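Local coordinates for putative MCP-type signal transduction protein (Campylobacter jejuni subsp. jejuni serotype O:2, PDB 4WY9) that probably senses chemical signals in the periplasm through a tandem-PAS domain and passes them on as a chemoreceptor that steers chemotaxis, at residues 85-88 / 89-92; 133-136 / 137-140. One frame throughout, in Å; residues are numbered along the deposited sequence.

Contact 1. Residues 85-88 / 89-92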
loop_
_atom_site.group_PDB
_atom_site.type_symbol
_atom_site.label_atom_id
_atom_site.label_comp_id
_atom_site.label_asym_id
_atom_site.label_seq_id
_atom_site.Cartn_x
_atom_site.Cartn_y
_atom_site.Cartn_z
ATOM N N ASP A 85 2.663 19.717 16.371
ATOM C CA ASP A 85 2.549 20.704 17.439
ATOM C C ASP A 85 1.304 21.559 17.234
ATOM O O ASP A 85 1.403 22.749 16.988
ATOM C CB ASP A 85 3.813 21.532 17.576
ATOM C CG ASP A 85 3.799 22.439 18.802
ATOM O OD1 ASP A 85 3.170 22.106 19.838
ATOM O OD2 ASP A 85 4.471 23.479 18.754
ATOM N N PRO A 86 0.122 20.946 17.332
ATOM C CA PRO A 86 -1.107 21.686 17.088
ATOM C C PRO A 86 -1.479 22.654 18.212
ATOM O O PRO A 86 -0.948 22.527 19.303
ATOM C CB PRO A 86 -2.150 20.594 16.990
ATOM C CG PRO A 86 -1.661 19.563 17.947
ATOM C CD PRO A 86 -0.140 19.568 17.754
ATOM N N PRO A 87 -2.385 23.592 17.935
ATOM C CA PRO A 87 -3.026 24.312 19.037
ATOM C C PRO A 87 -3.483 23.362 20.116
ATOM O O PRO A 87 -4.021 22.296 19.798
ATOM C CB PRO A 87 -4.203 25.020 18.341
ATOM C CG PRO A 87 -3.757 25.171 16.923
ATOM C CD PRO A 87 -3.013 23.905 16.628
ATOM N N GLU A 88 -3.324 23.713 21.377
ATOM C CA GLU A 88 -3.681 22.816 22.465
ATOM C C GLU A 88 -5.175 22.481 22.453
ATOM O O GLU A 88 -5.565 21.364 22.801
ATOM C CB GLU A 88 -3.290 23.375 23.809
ATOM C CG GLU A 88 -3.438 22.381 24.945
ATOM C CD GLU A 88 -2.437 21.216 24.879
ATOM O OE1 GLU A 88 -1.442 21.292 24.122
ATOM O OE2 GLU A 88 -2.676 20.234 25.597
ATOM N N TYR A 89 -6.031 23.389 21.974
ATOM C CA TYR A 89 -7.451 23.106 22.003
ATOM C C TYR A 89 -7.811 21.932 21.075
ATOM O O TYR A 89 -8.819 21.277 21.278
ATOM C CB TYR A 89 -8.284 24.345 21.690
ATOM C CG TYR A 89 -8.585 24.616 20.233
ATOM C CD1 TYR A 89 -9.731 24.127 19.646
ATOM C CD2 TYR A 89 -7.741 25.414 19.452
ATOM C CE1 TYR A 89 -10.035 24.408 18.315
ATOM C CE2 TYR A 89 -8.039 25.708 18.134
ATOM C CZ TYR A 89 -9.186 25.180 17.567
ATOM O OH TYR A 89 -9.515 25.453 16.261
ATOM N N PHE A 90 -6.987 21.683 20.062
ATOM C CA PHE A 90 -7.212 20.530 19.191
ATOM C C PHE A 90 -7.315 19.230 20.000
ATOM O O PHE A 90 -8.161 18.385 19.749
ATOM C CB PHE A 90 -6.095 20.383 18.162
ATOM C CG PHE A 90 -6.201 21.264 16.939
ATOM C CD1 PHE A 90 -6.806 22.492 16.964
ATOM C CD2 PHE A 90 -5.640 20.847 15.749
ATOM C CE1 PHE A 90 -6.845 23.267 15.826
ATOM C CE2 PHE A 90 -5.670 21.616 14.635
ATOM C CZ PHE A 90 -6.294 22.831 14.672
ATOM N N LYS A 91 -6.402 19.070 20.949
ATOM C CA LYS A 91 -6.331 17.857 21.734
ATOM C C LYS A 91 -7.558 17.702 22.621
ATOM O O LYS A 91 -7.999 16.608 22.936
ATOM C CB LYS A 91 -5.032 17.832 22.567
ATOM C CG LYS A 91 -3.772 17.758 21.715
ATOM C CD LYS A 91 -2.494 17.601 22.508
ATOM C CE LYS A 91 -1.265 17.387 21.602
ATOM N NZ LYS A 91 -0.036 17.107 22.395
ATOM N N GLU A 92 -8.118 18.839 23.051
ATOM C CA GLU A 92 -9.259 18.845 23.929
ATOM C C GLU A 92 -10.579 18.586 23.195
ATOM O O GLU A 92 -11.608 18.389 23.805
ATOM C CB GLU A 92 -9.291 20.151 24.742
ATOM C CG GLU A 92 -7.995 20.388 25.526
ATOM C CD GLU A 92 -7.917 21.709 26.307
ATOM O OE1 GLU A 92 -8.814 22.584 26.188
ATOM O OE2 GLU A 92 -6.922 21.874 27.071
HETATM O O HOH W 1 -5.072 20.029 27.084
#

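Contact 2. Residues 133-136 / 137-140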
loop_
_atom_site.group_PDB
_atom_site.type_symbol
_atom_site.label_atom_id
_atom_site.label_comp_id
_atom_site.label_asym_id
_atom_site.label_seq_id
_atom_site.Cartn_x
_atom_site.Cartn_y
_atom_site.Cartn_z
ATOM N N VAL A 133 6.947 5.686 7.055
ATOM C CA VAL A 133 6.753 6.806 6.132
ATOM C C VAL A 133 6.658 8.123 6.898
ATOM O O VAL A 133 7.137 9.150 6.411
ATOM C CB VAL A 133 5.522 6.636 5.180
ATOM C CG1 VAL A 133 5.758 5.558 4.133
ATOM C CG2 VAL A 133 4.219 6.400 5.920
ATOM N N VAL A 134 6.028 8.097 8.069
ATOM C CA VAL A 134 5.896 9.294 8.885
ATOM C C VAL A 134 7.261 9.736 9.389
ATOM O O VAL A 134 7.619 10.916 9.336
ATOM C CB VAL A 134 4.928 9.102 10.057
ATOM C CG1 VAL A 134 5.001 10.242 11.027
ATOM C CG2 VAL A 134 3.511 8.878 9.527
ATOM N N GLN A 135 8.042 8.785 9.894
ATOM C CA GLN A 135 9.352 9.112 10.389
ATOM C C GLN A 135 10.266 9.624 9.291
ATOM O O GLN A 135 11.048 10.564 9.499
ATOM C CB GLN A 135 9.936 7.951 11.134
ATOM C CG GLN A 135 9.149 7.690 12.432
ATOM C CD GLN A 135 9.048 8.967 13.384
ATOM O OE1 GLN A 135 10.069 9.626 13.705
ATOM N NE2 GLN A 135 7.827 9.333 13.802
ATOM N N ASP A 136 10.181 9.018 8.117
ATOM C CA ASP A 136 10.971 9.484 6.981
ATOM C C ASP A 136 10.600 10.905 6.583
ATOM O O ASP A 136 11.468 11.701 6.248
ATOM C CB ASP A 136 10.808 8.554 5.798
ATOM C CG ASP A 136 11.488 7.226 5.981
ATOM O OD1 ASP A 136 12.332 7.090 6.905
ATOM O OD2 ASP A 136 11.185 6.311 5.196
ATOM N N ILE A 137 9.313 11.219 6.578
ATOM C CA ILE A 137 8.878 12.575 6.249
ATOM C C ILE A 137 9.446 13.570 7.271
ATOM O O ILE A 137 9.993 14.610 6.886
ATOM C CB ILE A 137 7.343 12.657 6.191
ATOM C CG1 ILE A 137 6.836 11.976 4.937
ATOM C CG2 ILE A 137 6.875 14.110 6.197
ATOM C CD1 ILE A 137 5.364 11.730 4.858
ATOM N N LEU A 138 9.282 13.282 8.553
ATOM C CA LEU A 138 9.743 14.217 9.590
ATOM C C LEU A 138 11.230 14.476 9.444
ATOM O O LEU A 138 11.690 15.608 9.651
ATOM C CB LEU A 138 9.439 13.680 10.987
ATOM C CG LEU A 138 7.970 13.512 11.333
ATOM C CD1 LEU A 138 7.755 13.173 12.753
ATOM C CD2 LEU A 138 7.096 14.669 10.937
ATOM N N LYS A 139 11.994 13.438 9.094
ATOM C CA LYS A 139 13.447 13.562 8.994
ATOM C C LYS A 139 13.916 14.212 7.691
ATOM O O LYS A 139 14.913 14.939 7.704
ATOM C CB LYS A 139 14.082 12.152 9.163
ATOM C CG LYS A 139 15.599 12.090 8.983
ATOM C CD LYS A 139 16.290 12.650 10.193
ATOM C CE LYS A 139 17.808 12.752 10.005
ATOM N NZ LYS A 139 18.140 13.725 8.913
ATOM N N LYS A 140 13.246 13.912 6.566
ATOM C CA LYS A 140 13.796 14.207 5.252
ATOM C C LYS A 140 13.007 15.176 4.388
ATOM O O LYS A 140 13.552 15.744 3.441
ATOM C CB LYS A 140 13.961 12.902 4.448
ATOM C CG LYS A 140 14.713 11.825 5.175
ATOM C CD LYS A 140 15.048 10.673 4.302
ATOM C CE LYS A 140 13.882 9.989 3.707
ATOM N NZ LYS A 140 14.360 8.745 3.001
HETATM O O HOH W 2 11.794 8.004 2.237
#

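Contact 1. Residues 85-88 / 89-92
Phe90 sets its CG beside its own backbone N and anti to the carbonyl carbon (chi1 -81°), which turns the phenyl ring back under Pro87. In Tyr89, where CG lies between backbone N and carbonyl carbon (chi1 88°), CD2 of the ring comes to 3.7 Å from Pro87 CB. Pro87 therefore meets two aromatic neighbours. Its CD sits 3.8 Å from the centroid of the Phe90 ring and only 4° off the ring normal, a CH-pi contact over the middle of one face, with the pyrrolidine and phenyl side by side and pointing the same way. Pro86 CB reaches Phe90 CD2, also at 3.7 Å. Tyr89 and Phe90 meet in turn, Tyr89 CE2 lying at the edge of the phenyl ring and in its plane.

The backbone closes the same turn. Phe90 N donates to Pro87 O over 3.0 Å from well above the carbonyl plane, and a weak bond follows from Lys91 N to Glu88 O; both span three residues, in keeping with a short, loosely bonded helix. On the outer side the carboxylates of Glu88 and Glu92, their planes nearly perpendicular, share one water, which donates to Glu88 OE2 at 2.8 Å and to Glu92 OE2 at 2.6 Å. With both its hydrogens so used, the water probably eases the repulsion between the two like charges.

Ile59 and Ile62 of helix 59-70 pack on Phe90, whose ring also meets Phe104 of strand 104-110. Tyr89 OH bonds to Leu57 O and Ile59 N, and Lys91 NZ to Gly102 O, so helix 88-93, which follows strand 78-83, is tied to the start of helix 59-70 and to the loop leading into strand 104-110.

Contact 2. Residues 133-136 / 137-140
Helix 132-140 is an amphipathic helix lying against the antiparallel sheet of the first PDC sensor domain, and residues 133-140 make up its last two turns. Four successive i to i+4 backbone bonds join the halves, from Ile137 N to Val133 O, Leu138 N to Val134 O, Lys139 N to Gln135 O and Lys140 N to Asp136 O, all within 2.9 to 3.1 Å. The second is the straightest, with an N-H...O angle of 168°, and the last the most bent, at 140°, where the helix ends.

On the side facing the sheet, Ile137 places CG1 beside its backbone N (chi1 -73°), which carries that branch back along the helix to 3.2 Å from Val133 O. Leu138 behaves alike, its CG resting 3.3 Å from Val134 O. Its CD1 methyl reaches toward Gln135 NE2, 4.0 Å away, and the two side chains lie at a slant to each other; that amide nitrogen is bonded to Ala129 O. Val133 and Ile137 face Ala169 and Tyr149 of the sheet, whereas Val134 and Leu138 share Tyr82.

Asp136 and Lys140 occupy the polar side. The lysine chain, bent at chi3, brings CE to 4.0 Å from Asp136 CB, yet the charged ends stay too far apart for a salt bridge. A water to one side of the pair accepts from Lys140 NZ and gives a weak bond to Asp136 OD2, while OD1 is held by Gln132 NE2.

The pairing is thus indirect: attraction between carboxylate and ammonium is probably weakened by distance and solvent, since the shared water is bound closely by the lysine but weakly by the aspartate, whose other oxygen is already engaged.

In the fold
Contact 1 precedes contact 2 along the chain, and both fall within the first PDC sensor domain of the tandem-PAS region. Their centres are 22 Å apart and their nearest atoms about 9 Å, so they do not touch. Strand 78-83 relates them: it runs directly into the loop of residues 85-88, and its Tyr82 packs against helix 132-140. Contact 1 lies far out, about 30 Å from the chain's centre, beside helix 59-70 and strand 104-110; contact 2 lies nearer, at about 17 Å, against strands 163-173 and 179-188. Both thus touch strands of the same sheet, one through a proline-aromatic turn and the other through a regular amphipathic helix.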